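Local coordinates for protein N-acetylglucosaminidase (Paenibacillus barengoltzii, PDB 6INX) that probably hydrolyses glycosidic bonds at N-acetylglucosamine residues, as an N-acetylglucosaminidase of glycoside hydrolase family 18 built on a TIM barrel, at residues Tyr185-Gly190 and Tyr237-Trp241; Ile232-Phe236 and Ile306-Cys310; Asp264-Ala269 and Cys328-Leu334; Asp301-Ile306 and Arg333-Leu338. All blocks are in the same frame, centred on the assembly; numbering follows the deposited sequence.

Contact 1 of 4, residues Tyr185-Gly190 and Tyr237-Trp241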
loop_
_atom_site.group_PDB
_atom_site.type_symbol
_atom_site.label_atom_id
_atom_site.label_comp_id
_atom_site.label_asym_id
_atom_site.label_seq_id
_atom_site.Cartn_x
_atom_site.Cartn_y
_atom_site.Cartn_z
ATOM N N TYR A 185 -6.453 -12.729 0.209
ATOM C CA TYR A 185 -5.990 -13.056 1.546
ATOM C C TYR A 185 -4.516 -12.683 1.594
ATOM O O TYR A 185 -3.891 -12.428 0.559
ATOM C CB TYR A 185 -6.262 -14.522 1.941
ATOM C CG TYR A 185 -5.952 -15.588 0.914
ATOM C CD1 TYR A 185 -4.648 -15.913 0.587
ATOM C CD2 TYR A 185 -6.977 -16.288 0.283
ATOM C CE1 TYR A 185 -4.365 -16.908 -0.341
ATOM C CE2 TYR A 185 -6.701 -17.297 -0.642
ATOM C CZ TYR A 185 -5.396 -17.586 -0.951
ATOM O OH TYR A 185 -5.095 -18.575 -1.866
ATOM N N ASP A 186 -3.958 -12.643 2.806
ATOM C CA ASP A 186 -2.631 -12.039 3.027
ATOM C C ASP A 186 -2.561 -10.628 2.445
ATOM O O ASP A 186 -1.485 -10.157 2.066
ATOM C CB ASP A 186 -1.473 -12.873 2.452
ATOM C CG ASP A 186 -1.441 -14.283 2.970
ATOM O OD1 ASP A 186 -1.862 -14.519 4.116
ATOM O OD2 ASP A 186 -0.972 -15.163 2.207
ATOM N N MET A 187 -3.709 -9.946 2.345
ATOM C CA MET A 187 -3.714 -8.625 1.717
ATOM C C MET A 187 -3.025 -7.593 2.587
ATOM O O MET A 187 -2.549 -6.570 2.071
ATOM C CB MET A 187 -5.138 -8.177 1.385
ATOM C CG MET A 187 -5.743 -8.972 0.215
ATOM S SD MET A 187 -7.349 -8.397 -0.360
ATOM C CE MET A 187 -8.382 -8.904 1.023
ATOM N N ARG A 188 -2.994 -7.851 3.889
ATOM C CA ARG A 188 -2.155 -7.181 4.866
ATOM C C ARG A 188 -1.471 -8.295 5.634
ATOM O O ARG A 188 -2.138 -9.216 6.112
ATOM C CB ARG A 188 -3.013 -6.354 5.820
ATOM C CG ARG A 188 -3.770 -5.256 5.092
ATOM C CD ARG A 188 -4.885 -4.649 5.950
ATOM N NE ARG A 188 -5.563 -3.613 5.180
ATOM C CZ ARG A 188 -6.421 -3.833 4.183
ATOM N NH1 ARG A 188 -6.733 -5.072 3.816
ATOM N NH2 ARG A 188 -6.945 -2.808 3.519
ATOM N N GLY A 189 -0.150 -8.238 5.719
ATOM C CA GLY A 189 0.584 -9.348 6.290
ATOM C C GLY A 189 2.048 -9.029 6.503
ATOM O O GLY A 189 2.377 -8.069 7.202
ATOM N N GLY A 190 2.933 -9.793 5.862
ATOM C CA GLY A 190 4.344 -9.764 6.217
ATOM C C GLY A 190 5.108 -8.531 5.769
ATOM O O GLY A 190 6.276 -8.384 6.150
ATOM N N TYR A 237 -7.195 -19.395 7.837
ATOM C CA TYR A 237 -6.110 -19.139 8.783
ATOM C C TYR A 237 -6.039 -17.633 8.995
ATOM O O TYR A 237 -6.652 -16.852 8.258
ATOM C CB TYR A 237 -4.762 -19.658 8.243
ATOM C CG TYR A 237 -4.360 -18.856 7.034
ATOM C CD1 TYR A 237 -4.875 -19.161 5.787
ATOM C CD2 TYR A 237 -3.535 -17.734 7.153
ATOM C CE1 TYR A 237 -4.575 -18.398 4.673
ATOM C CE2 TYR A 237 -3.219 -16.972 6.046
ATOM C CZ TYR A 237 -3.747 -17.308 4.815
ATOM O OH TYR A 237 -3.456 -16.543 3.723
ATOM N N SER A 238 -5.239 -17.232 9.977
ATOM C CA SER A 238 -5.155 -15.840 10.392
ATOM C C SER A 238 -3.811 -15.204 10.055
ATOM O O SER A 238 -2.810 -15.875 9.813
ATOM C CB SER A 238 -5.404 -15.717 11.899
ATOM O OG SER A 238 -4.364 -16.309 12.663
ATOM N N ARG A 239 -3.809 -13.871 10.073
ATOM C CA ARG A 239 -2.594 -13.071 10.141
ATOM C C ARG A 239 -2.592 -12.361 11.486
ATOM O O ARG A 239 -3.651 -12.028 12.022
ATOM C CB ARG A 239 -2.560 -12.031 9.007
ATOM C CG ARG A 239 -2.141 -12.598 7.641
ATOM C CD ARG A 239 -0.639 -12.786 7.566
ATOM N NE ARG A 239 -0.247 -13.535 6.377
ATOM C CZ ARG A 239 1.010 -13.729 6.004
ATOM N NH1 ARG A 239 2.014 -13.216 6.708
ATOM N NH2 ARG A 239 1.264 -14.440 4.915
ATOM N N MET A 240 -1.403 -12.159 12.055
ATOM C CA MET A 240 -1.310 -11.748 13.450
ATOM C C MET A 240 -0.185 -10.747 13.647
ATOM O O MET A 240 0.909 -10.918 13.107
ATOM C CB MET A 240 -1.051 -12.979 14.329
ATOM C CG MET A 240 -0.859 -12.674 15.805
ATOM S SD MET A 240 -0.708 -14.192 16.788
ATOM C CE MET A 240 0.863 -14.804 16.204
ATOM N N TRP A 241 -0.467 -9.692 14.411
ATOM C CA TRP A 241 0.535 -8.708 14.788
ATOM C C TRP A 241 0.702 -8.711 16.304
ATOM O O TRP A 241 -0.275 -8.861 17.049
ATOM C CB TRP A 241 0.115 -7.297 14.354
ATOM C CG TRP A 241 0.179 -7.010 12.877
ATOM C CD1 TRP A 241 1.147 -6.298 12.229
ATOM C CD2 TRP A 241 -0.778 -7.392 11.883
ATOM N NE1 TRP A 241 0.853 -6.209 10.884
ATOM C CE2 TRP A 241 -0.327 -6.868 10.647
ATOM C CE3 TRP A 241 -1.969 -8.128 11.913
ATOM C CZ2 TRP A 241 -1.021 -7.069 9.453
ATOM C CZ3 TRP A 241 -2.668 -8.311 10.733
ATOM C CH2 TRP A 241 -2.188 -7.788 9.514
#

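Contact 2 of 4, residues Ile232-Phe236 and Ile306-Cys310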
loop_
_atom_site.group_PDB
_atom_site.type_symbol
_atom_site.label_atom_id
_atom_site.label_comp_id
_atom_site.label_asym_id
_atom_site.label_seq_id
_atom_site.Cartn_x
_atom_site.Cartn_y
_atom_site.Cartn_z
ATOM N N ILE A 232 -13.043 -15.380 -6.090
ATOM C CA ILE A 232 -12.431 -14.657 -4.968
ATOM C C ILE A 232 -11.893 -15.623 -3.924
ATOM O O ILE A 232 -12.128 -16.830 -4.004
ATOM C CB ILE A 232 -13.380 -13.617 -4.342
ATOM C CG1 ILE A 232 -14.595 -14.310 -3.713
ATOM C CG2 ILE A 232 -13.795 -12.593 -5.384
ATOM C CD1 ILE A 232 -15.409 -13.412 -2.768
ATOM N N GLY A 233 -11.158 -15.109 -2.945
ATOM C CA GLY A 233 -10.439 -15.939 -1.988
ATOM C C GLY A 233 -10.940 -15.815 -0.562
ATOM O O GLY A 233 -11.250 -14.711 -0.090
ATOM N N ALA A 234 -10.976 -16.958 0.127
ATOM C CA ALA A 234 -11.239 -17.070 1.553
ATOM C C ALA A 234 -10.067 -17.773 2.214
ATOM O O ALA A 234 -9.439 -18.660 1.627
ATOM C CB ALA A 234 -12.511 -17.887 1.836
ATOM N N ALA A 235 -9.782 -17.384 3.446
ATOM C CA ALA A 235 -8.629 -17.890 4.170
ATOM C C ALA A 235 -9.110 -18.684 5.371
ATOM O O ALA A 235 -9.901 -18.181 6.172
ATOM C CB ALA A 235 -7.739 -16.740 4.638
ATOM N N PHE A 236 -8.614 -19.913 5.503
ATOM C CA PHE A 236 -8.882 -20.744 6.674
ATOM C C PHE A 236 -7.830 -20.565 7.770
ATOM O O PHE A 236 -7.602 -21.481 8.573
ATOM C CB PHE A 236 -8.986 -22.220 6.266
ATOM C CG PHE A 236 -10.217 -22.579 5.463
ATOM C CD1 PHE A 236 -11.094 -21.624 4.973
ATOM C CD2 PHE A 236 -10.475 -23.916 5.179
ATOM C CE1 PHE A 236 -12.219 -21.999 4.235
ATOM C CE2 PHE A 236 -11.594 -24.289 4.446
ATOM C CZ PHE A 236 -12.452 -23.342 3.971
ATOM N N ILE A 306 -17.512 -15.435 5.531
ATOM C CA ILE A 306 -17.687 -16.278 4.356
ATOM C C ILE A 306 -19.095 -16.124 3.774
ATOM O O ILE A 306 -19.261 -16.012 2.554
ATOM C CB ILE A 306 -17.317 -17.737 4.676
ATOM C CG1 ILE A 306 -15.795 -17.877 4.796
ATOM C CG2 ILE A 306 -17.869 -18.689 3.620
ATOM C CD1 ILE A 306 -15.358 -19.248 5.316
ATOM N N ARG A 307 -20.137 -16.084 4.627
ATOM C CA ARG A 307 -21.482 -15.867 4.076
ATOM C C ARG A 307 -21.556 -14.545 3.336
ATOM O O ARG A 307 -22.145 -14.463 2.255
ATOM C CB ARG A 307 -22.587 -15.944 5.148
ATOM C CG ARG A 307 -24.026 -15.480 4.728
ATOM C CD ARG A 307 -24.526 -16.462 3.692
ATOM N NE ARG A 307 -25.866 -16.237 3.193
ATOM C CZ ARG A 307 -26.927 -16.998 3.482
ATOM N NH1 ARG A 307 -26.824 -18.066 4.287
ATOM N NH2 ARG A 307 -28.116 -16.704 2.920
ATOM N N TYR A 308 -20.963 -13.489 3.902
ATOM C CA TYR A 308 -20.965 -12.208 3.205
ATOM C C TYR A 308 -20.220 -12.297 1.877
ATOM O O TYR A 308 -20.656 -11.718 0.877
ATOM C CB TYR A 308 -20.368 -11.109 4.087
ATOM C CG TYR A 308 -21.354 -10.486 5.057
ATOM C CD1 TYR A 308 -22.331 -9.604 4.610
ATOM C CD2 TYR A 308 -21.290 -10.768 6.416
ATOM C CE1 TYR A 308 -23.234 -9.028 5.496
ATOM C CE2 TYR A 308 -22.190 -10.194 7.313
ATOM C CZ TYR A 308 -23.158 -9.330 6.841
ATOM O OH TYR A 308 -24.057 -8.753 7.720
ATOM N N LYS A 309 -19.107 -13.031 1.842
ATOM C CA LYS A 309 -18.371 -13.196 0.591
ATOM C C LYS A 309 -19.203 -13.937 -0.449
ATOM O O LYS A 309 -19.189 -13.579 -1.632
ATOM C CB LYS A 309 -17.052 -13.926 0.851
ATOM C CG LYS A 309 -16.019 -13.094 1.623
ATOM C CD LYS A 309 -14.679 -13.818 1.734
ATOM C CE LYS A 309 -13.661 -12.954 2.482
ATOM N NZ LYS A 309 -12.296 -13.571 2.563
ATOM N N CYS A 310 -19.955 -14.956 -0.020
ATOM C CA CYS A 310 -20.803 -15.703 -0.947
ATOM C C CYS A 310 -21.939 -14.841 -1.486
ATOM O O CYS A 310 -22.233 -14.877 -2.688
ATOM C CB CYS A 310 -21.367 -16.943 -0.257
ATOM S SG CYS A 310 -20.145 -18.201 0.123
#

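Contact 3 of 4, residues Asp264-Ala269 and Cys328-Leu334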
loop_
_atom_site.group_PDB
_atom_site.type_symbol
_atom_site.label_atom_id
_atom_site.label_comp_id
_atom_site.label_asym_id
_atom_site.label_seq_id
_atom_site.Cartn_x
_atom_site.Cartn_y
_atom_site.Cartn_z
ATOM N N ASP A 264 -4.113 -21.205 12.646
ATOM C CA ASP A 264 -5.125 -21.608 11.679
ATOM C C ASP A 264 -6.501 -21.631 12.337
ATOM O O ASP A 264 -6.640 -21.454 13.553
ATOM C CB ASP A 264 -4.770 -22.933 10.991
ATOM C CG ASP A 264 -4.731 -24.125 11.938
ATOM O OD1 ASP A 264 -5.233 -24.057 13.075
ATOM O OD2 ASP A 264 -4.187 -25.169 11.514
ATOM N N PHE A 265 -7.537 -21.839 11.526
ATOM C CA PHE A 265 -8.882 -21.769 12.087
ATOM C C PHE A 265 -9.109 -22.834 13.157
ATOM O O PHE A 265 -9.803 -22.581 14.144
ATOM C CB PHE A 265 -9.964 -21.816 11.010
ATOM C CG PHE A 265 -11.332 -21.516 11.546
ATOM C CD1 PHE A 265 -11.714 -20.212 11.799
ATOM C CD2 PHE A 265 -12.214 -22.539 11.849
ATOM C CE1 PHE A 265 -12.961 -19.920 12.314
ATOM C CE2 PHE A 265 -13.473 -22.256 12.364
ATOM C CZ PHE A 265 -13.842 -20.942 12.596
ATOM N N THR A 266 -8.549 -24.035 12.971
ATOM C CA THR A 266 -8.621 -25.053 14.024
ATOM C C THR A 266 -8.163 -24.492 15.364
ATOM O O THR A 266 -8.862 -24.611 16.380
ATOM C CB THR A 266 -7.733 -26.242 13.654
ATOM O OG1 THR A 266 -8.068 -26.703 12.345
ATOM C CG2 THR A 266 -7.913 -27.378 14.673
ATOM N N GLU A 267 -6.985 -23.864 15.373
ATOM C CA GLU A 267 -6.404 -23.345 16.605
ATOM C C GLU A 267 -7.150 -22.112 17.103
ATOM O O GLU A 267 -7.276 -21.913 18.316
ATOM C CB GLU A 267 -4.932 -23.014 16.371
ATOM C CG GLU A 267 -4.031 -24.223 16.426
ATOM C CD GLU A 267 -4.343 -25.099 17.616
ATOM O OE1 GLU A 267 -4.865 -26.220 17.420
ATOM O OE2 GLU A 267 -4.080 -24.650 18.751
ATOM N N LEU A 268 -7.643 -21.269 16.189
ATOM C CA LEU A 268 -8.442 -20.117 16.605
ATOM C C LEU A 268 -9.699 -20.568 17.337
ATOM O O LEU A 268 -10.052 -20.027 18.395
ATOM C CB LEU A 268 -8.829 -19.286 15.385
ATOM C CG LEU A 268 -7.731 -18.485 14.697
ATOM C CD1 LEU A 268 -8.275 -17.917 13.395
ATOM C CD2 LEU A 268 -7.217 -17.376 15.606
ATOM N N ALA A 269 -10.403 -21.551 16.771
ATOM C CA ALA A 269 -11.605 -22.059 17.419
ATOM C C ALA A 269 -11.275 -22.675 18.772
ATOM O O ALA A 269 -12.031 -22.510 19.738
ATOM C CB ALA A 269 -12.292 -23.079 16.504
ATOM N N CYS A 328 -6.318 -26.503 7.145
ATOM C CA CYS A 328 -6.273 -25.449 8.147
ATOM C C CYS A 328 -7.520 -25.390 9.015
ATOM O O CYS A 328 -7.526 -24.646 10.006
ATOM C CB CYS A 328 -6.101 -24.089 7.475
ATOM S SG CYS A 328 -4.573 -23.926 6.561
ATOM N N ASP A 329 -8.576 -26.118 8.661
ATOM C CA ASP A 329 -9.819 -26.105 9.434
ATOM C C ASP A 329 -10.298 -27.538 9.635
ATOM O O ASP A 329 -11.081 -28.050 8.830
ATOM C CB ASP A 329 -10.894 -25.271 8.776
ATOM C CG ASP A 329 -12.210 -25.350 9.536
ATOM O OD1 ASP A 329 -12.143 -25.616 10.752
ATOM O OD2 ASP A 329 -13.286 -25.175 8.929
ATOM N N ARG A 330 -9.866 -28.152 10.732
ATOM C CA ARG A 330 -10.329 -29.487 11.080
ATOM C C ARG A 330 -11.711 -29.491 11.724
ATOM O O ARG A 330 -12.250 -30.573 11.977
ATOM C CB ARG A 330 -9.306 -30.179 11.983
ATOM C CG ARG A 330 -7.890 -30.162 11.426
ATOM C CD ARG A 330 -6.963 -31.070 12.215
ATOM N NE ARG A 330 -6.686 -32.315 11.503
ATOM C CZ ARG A 330 -6.487 -33.490 12.094
ATOM N NH1 ARG A 330 -6.532 -33.589 13.417
ATOM N NH2 ARG A 330 -6.245 -34.568 11.359
ATOM N N THR A 331 -12.297 -28.320 12.004
ATOM C CA THR A 331 -13.689 -28.280 12.439
ATOM C C THR A 331 -14.663 -28.506 11.290
ATOM O O THR A 331 -15.844 -28.762 11.546
ATOM C CB THR A 331 -14.031 -26.942 13.102
ATOM O OG1 THR A 331 -14.273 -25.955 12.089
ATOM C CG2 THR A 331 -12.908 -26.479 14.029
ATOM N N HIS A 332 -14.202 -28.401 10.040
ATOM C CA HIS A 332 -14.989 -28.585 8.819
ATOM C C HIS A 332 -16.060 -27.521 8.617
ATOM O O HIS A 332 -16.792 -27.575 7.618
ATOM C CB HIS A 332 -15.600 -29.992 8.708
ATOM C CG HIS A 332 -14.678 -31.082 9.157
ATOM N ND1 HIS A 332 -13.570 -31.463 8.431
ATOM C CD2 HIS A 332 -14.694 -31.868 10.258
ATOM C CE1 HIS A 332 -12.944 -32.437 9.066
ATOM N NE2 HIS A 332 -13.606 -32.703 10.178
ATOM N N ARG A 333 -16.151 -26.526 9.506
ATOM C CA ARG A 333 -17.243 -25.565 9.450
ATOM C C ARG A 333 -17.082 -24.573 8.304
ATOM O O ARG A 333 -18.081 -24.133 7.727
ATOM C CB ARG A 333 -17.377 -24.839 10.793
ATOM C CG ARG A 333 -17.429 -25.798 11.988
ATOM C CD ARG A 333 -18.160 -25.213 13.196
ATOM N NE ARG A 333 -17.445 -24.096 13.800
ATOM C CZ ARG A 333 -16.655 -24.189 14.868
ATOM N NH1 ARG A 333 -16.457 -25.359 15.468
ATOM N NH2 ARG A 333 -16.054 -23.104 15.335
ATOM N N LEU A 334 -15.841 -24.213 7.950
ATOM C CA LEU A 334 -15.657 -23.157 6.962
ATOM C C LEU A 334 -15.987 -23.647 5.558
ATOM O O LEU A 334 -16.616 -22.924 4.777
ATOM C CB LEU A 334 -14.239 -22.587 7.053
ATOM C CG LEU A 334 -13.865 -21.898 8.368
ATOM C CD1 LEU A 334 -12.523 -21.183 8.238
ATOM C CD2 LEU A 334 -14.956 -20.923 8.804
#

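Contact 4 of 4, residues Asp301-Ile306 and Arg333-Leu338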
loop_
_atom_site.group_PDB
_atom_site.type_symbol
_atom_site.label_atom_id
_atom_site.label_comp_id
_atom_site.label_asym_id
_atom_site.label_seq_id
_atom_site.Cartn_x
_atom_site.Cartn_y
_atom_site.Cartn_z
ATOM N N ASP A 301 -10.948 -15.168 8.734
ATOM C CA ASP A 301 -12.252 -15.398 8.114
ATOM C C ASP A 301 -13.036 -16.370 8.991
ATOM O O ASP A 301 -12.461 -17.297 9.580
ATOM C CB ASP A 301 -12.074 -16.094 6.746
ATOM C CG ASP A 301 -12.428 -15.204 5.544
ATOM O OD1 ASP A 301 -13.100 -14.161 5.699
ATOM O OD2 ASP A 301 -12.022 -15.572 4.412
ATOM N N ASP A 302 -14.348 -16.157 9.090
ATOM C CA ASP A 302 -15.178 -17.143 9.781
ATOM C C ASP A 302 -16.432 -17.448 8.972
ATOM O O ASP A 302 -16.540 -17.024 7.820
ATOM C CB ASP A 302 -15.482 -16.712 11.228
ATOM C CG ASP A 302 -16.367 -15.474 11.323
ATOM O OD1 ASP A 302 -16.823 -14.945 10.295
ATOM O OD2 ASP A 302 -16.622 -15.025 12.459
ATOM N N GLU A 303 -17.391 -18.181 9.551
ATOM C CA GLU A 303 -18.609 -18.475 8.800
ATOM C C GLU A 303 -19.374 -17.203 8.446
ATOM O O GLU A 303 -20.031 -17.143 7.399
ATOM C CB GLU A 303 -19.504 -19.439 9.589
ATOM C CG GLU A 303 -18.832 -20.760 9.952
ATOM C CD GLU A 303 -18.191 -20.746 11.331
ATOM O OE1 GLU A 303 -17.502 -19.759 11.686
ATOM O OE2 GLU A 303 -18.385 -21.725 12.075
ATOM N N MET A 304 -19.280 -16.174 9.290
ATOM C CA MET A 304 -19.999 -14.922 9.058
ATOM C C MET A 304 -19.414 -14.161 7.865
ATOM O O MET A 304 -20.142 -13.747 6.955
ATOM C CB MET A 304 -19.946 -14.079 10.336
ATOM C CG MET A 304 -20.888 -12.891 10.423
ATOM S SD MET A 304 -20.829 -12.138 12.076
ATOM C CE MET A 304 -21.705 -13.360 13.052
ATOM N N SER A 305 -18.095 -13.981 7.841
ATOM C CA SER A 305 -17.490 -13.286 6.709
ATOM C C SER A 305 -17.602 -14.106 5.425
ATOM O O SER A 305 -17.801 -13.546 4.343
ATOM C CB SER A 305 -16.034 -12.930 7.020
ATOM O OG SER A 305 -15.251 -14.078 7.311
ATOM N N ILE A 306 -17.512 -15.435 5.531
ATOM C CA ILE A 306 -17.687 -16.278 4.356
ATOM C C ILE A 306 -19.095 -16.124 3.774
ATOM O O ILE A 306 -19.261 -16.012 2.554
ATOM C CB ILE A 306 -17.317 -17.737 4.676
ATOM C CG1 ILE A 306 -15.795 -17.877 4.796
ATOM C CG2 ILE A 306 -17.869 -18.689 3.620
ATOM C CD1 ILE A 306 -15.358 -19.248 5.316
ATOM N N ARG A 333 -16.151 -26.526 9.506
ATOM C CA ARG A 333 -17.243 -25.565 9.450
ATOM C C ARG A 333 -17.082 -24.573 8.304
ATOM O O ARG A 333 -18.081 -24.133 7.727
ATOM C CB ARG A 333 -17.377 -24.839 10.793
ATOM C CG ARG A 333 -17.429 -25.798 11.988
ATOM C CD ARG A 333 -18.160 -25.213 13.196
ATOM N NE ARG A 333 -17.445 -24.096 13.800
ATOM C CZ ARG A 333 -16.655 -24.189 14.868
ATOM N NH1 ARG A 333 -16.457 -25.359 15.468
ATOM N NH2 ARG A 333 -16.054 -23.104 15.335
ATOM N N LEU A 334 -15.841 -24.213 7.950
ATOM C CA LEU A 334 -15.657 -23.157 6.962
ATOM C C LEU A 334 -15.987 -23.647 5.558
ATOM O O LEU A 334 -16.616 -22.924 4.777
ATOM C CB LEU A 334 -14.239 -22.587 7.053
ATOM C CG LEU A 334 -13.865 -21.898 8.368
ATOM C CD1 LEU A 334 -12.523 -21.183 8.238
ATOM C CD2 LEU A 334 -14.956 -20.923 8.804
ATOM N N LEU A 335 -15.603 -24.883 5.229
ATOM C CA LEU A 335 -16.023 -25.464 3.956
ATOM C C LEU A 335 -17.540 -25.627 3.897
ATOM O O LEU A 335 -18.163 -25.353 2.864
ATOM C CB LEU A 335 -15.326 -26.802 3.724
ATOM C CG LEU A 335 -15.811 -27.602 2.504
ATOM C CD1 LEU A 335 -15.787 -26.765 1.223
ATOM C CD2 LEU A 335 -14.977 -28.855 2.343
ATOM N N ASP A 336 -18.160 -26.055 4.999
ATOM C CA ASP A 336 -19.617 -26.154 5.015
ATOM C C ASP A 336 -20.272 -24.798 4.760
ATOM O O ASP A 336 -21.227 -24.694 3.981
ATOM C CB ASP A 336 -20.076 -26.725 6.354
ATOM C CG ASP A 336 -21.109 -27.813 6.197
ATOM O OD1 ASP A 336 -21.136 -28.456 5.126
ATOM O OD2 ASP A 336 -21.899 -28.023 7.141
ATOM N N ALA A 337 -19.757 -23.739 5.394
ATOM C CA ALA A 337 -20.312 -22.407 5.190
ATOM C C ALA A 337 -20.190 -21.968 3.737
ATOM O O ALA A 337 -21.113 -21.358 3.181
ATOM C CB ALA A 337 -19.608 -21.407 6.110
ATOM N N LEU A 338 -19.050 -22.266 3.102
ATOM C CA LEU A 338 -18.868 -21.932 1.696
ATOM C C LEU A 338 -19.847 -22.707 0.825
ATOM O O LEU A 338 -20.500 -22.139 -0.064
ATOM C CB LEU A 338 -17.424 -22.250 1.289
ATOM C CG LEU A 338 -16.850 -21.545 0.073
ATOM C CD1 LEU A 338 -16.892 -20.063 0.312
ATOM C CD2 LEU A 338 -15.414 -22.013 -0.152
HETATM O O HOH W 1 -16.764 -20.736 14.437
#

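Contact 1 of 4, residues Tyr185-Gly190 and Tyr237-Trp241
A buried polar contact, centred on Asp186, Tyr237 and Arg239, ties the loop after barrel strand 179-183 to strand 237-241 of the inserted antiparallel sheet. Both bonds across it end on one oxygen. Tyr237 donates its hydroxyl to Asp186, OH to OD1 being 2.6 Å, and Arg239 donates from the chain side of its guanidinium, NE to Asp186 OD1 at 2.9 Å, in a salt bridge. The two donors come from opposite faces of the carboxylate plane, so OD1 is clamped between them. Arg239 presents its edge, and its plane stands 84° to the carboxylate. A bend at CB-CG, chi2 -78°, carries the guanidinium along the loop, where CD lies 3.9 Å from Gly189 CA; beyond it, NH1 bonds to Gly259 O and Tyr261 makes a cation-pi contact. The Trp241 ring adds packing, CH2 resting 3.7 Å from Arg188 O, while its NE1 is bonded to Gln192 O. With a leucine in place of Arg239, Asp186 OD1 would probably lose one of the two donors described, leaving the carboxylate freer to turn and Gly259 O without this donor. The arrangement is as in those family 18 enzymes that carry a small alpha/beta insertion after the seventh barrel strand; here it meets the loop after the sixth, at the active-site end of the TIM barrel.

Contact 2 of 4, residues Ile232-Phe236 and Ile306-Cys310
Strand 232-235 and helix 306-310 face each other through Ala234 and Ile306, running almost exactly antiparallel at 173° with their axes 9.9 Å apart, as strand and helix do in a TIM barrel wall. Lys309 bridges that spacing. Its chain is fully extended beyond CG, chi2 -174°, which carries the ammonium group from the helix to the strand's backbone. There NZ donates to Gly233 O over 3.1 Å, in the carbonyl plane and on a lone pair, the C=O...N angle being 138°. The aliphatic part of the lysine is used as well: Ile232 CD1 lies 4.0 Å from Lys309 CB. One helical turn earlier, Ile306 brings its CG1 branch to the strand, CG1 standing 4.4 Å from Ala234 CB and CD1 4.3 Å from CE1 of the Phe236 ring, which also stacks with Phe323. Lys309 NZ passes 3.8 Å from Ala234 CA. Besides the carbonyl, NZ has a salt bridge to Asp301 and a hydrogen bond to Thr199 OG1. Three oxygens thus grip a buried ammonium group, and the carboxylate among them probably offsets the cost of placing its positive charge between barrel strand and helix.

Contact 3 of 4, residues Asp264-Ala269 and Cys328-Leu334
The Phe265 ring carries Leu334 over one face and Asp329 and Thr331 at its edge. CD1 of the leucine is 3.8 Å from the ring centroid, a CH-pi contact, while Asp329 OD1 approaches near the ring plane, 3.3 Å from Phe265 CD2, and so meets the C-H rim; ring and carboxylate planes stand 81° apart. Phe265 has CG anti to its own N, chi1 -170°, which swings the ring from the start of helix 265-272 into the turn of 328-334. Arg333 NH2 comes within 4.0 Å of Phe265 CE2, the guanidinium plane 75° to the ring, and its NE is paired with Glu303. Backbone and hydroxyl bonds fix the neighbouring register: Thr266 N donates to Cys328 O over 3.2 Å, and Arg330 N to Thr266 OG1 over 2.8 Å, nearly straight. Asp329 is in turn held by its own turn, OD1 receiving Thr331 N at 3.0 Å along with the Thr331 hydroxyl, while OD2 takes Leu334 N at 2.9 Å. A capped helix start meets a turn here. Asp264 is the N-cap of helix 265-272, its OD1 accepting from Glu267 N at 2.9 Å; across the contact, an Asx turn at Asp329 and an ST turn at Thr331 lead into helix 333-341, the last helix of the TIM barrel, joining it to the inserted domain.

Contact 4 of 4, residues Asp301-Ile306 and Arg333-Leu338
Glu303 and Arg333 slant across one another with their flat groups only 20° from coplanar, and a salt bridge joins them. Arg333 NE donates to Glu303 OE2 over 3.1 Å at 157°; OE2 lies in the guanidinium plane, and NE meets it nearly in line with its C-O bond. A water completes the link on the same guanidinium edge: it donates to Glu303 OE1 at 3.0 Å and accepts from Arg333 NH2 at 2.6 Å. Glu303 CG lies 4.0 Å from Ala337 CB, and the bend beyond it, chi2 94°, directs the carboxylate to Arg333. Leu334 stands at about a right angle to Glu303 and brings CD2 against the first turn of helix 303-316, 3.7 Å from Glu303 N. Ile306 also crosses both leucines at roughly right angles, splitting its branches: CD1 lies 3.9 Å from Leu334 CD2, and CG2 lies 3.7 Å from Leu338 CD1, beside Ala337. Asp302 and Ser305 form a capping box at this helix start, with Ser305 N to Asp302 OD1 at 2.9 Å; Asp302 OD2 pairs with Arg280. An alanine here instead of Glu303 would leave Arg333 NE without its carboxylate and the water without one anchor, and is likely to let the arginine side chain turn. The chemistry is thus divided, an apolar interlock of isoleucine, leucines and alanine between the barrel's last two helices, with a water-bridged ion pair at its more exposed margin.

How the contacts relate
Contact 2 and contact 4 lie closest, their centres about 7 Å apart, sharing Ile306 and helix 303-316, with Asp301 salt-bridged to Lys309 between them. Contact 3 sits about 10 Å from contact 4, centre to centre, and uses the same helix 333-341. Contact 1 has its centre about 15 to 17 Å from those of the other three, yet strand 237-241 follows directly on strand 230-235 and Tyr185 packs on Ala235. Along the chain contact 1 closes before contacts 3 and 4 open, contacts 3 and 4 cross each other, and contact 2 crosses all three. They lie about the place where the chain leaves the barrel after its seventh strand, builds the inserted sheet and returns into helix 303-316.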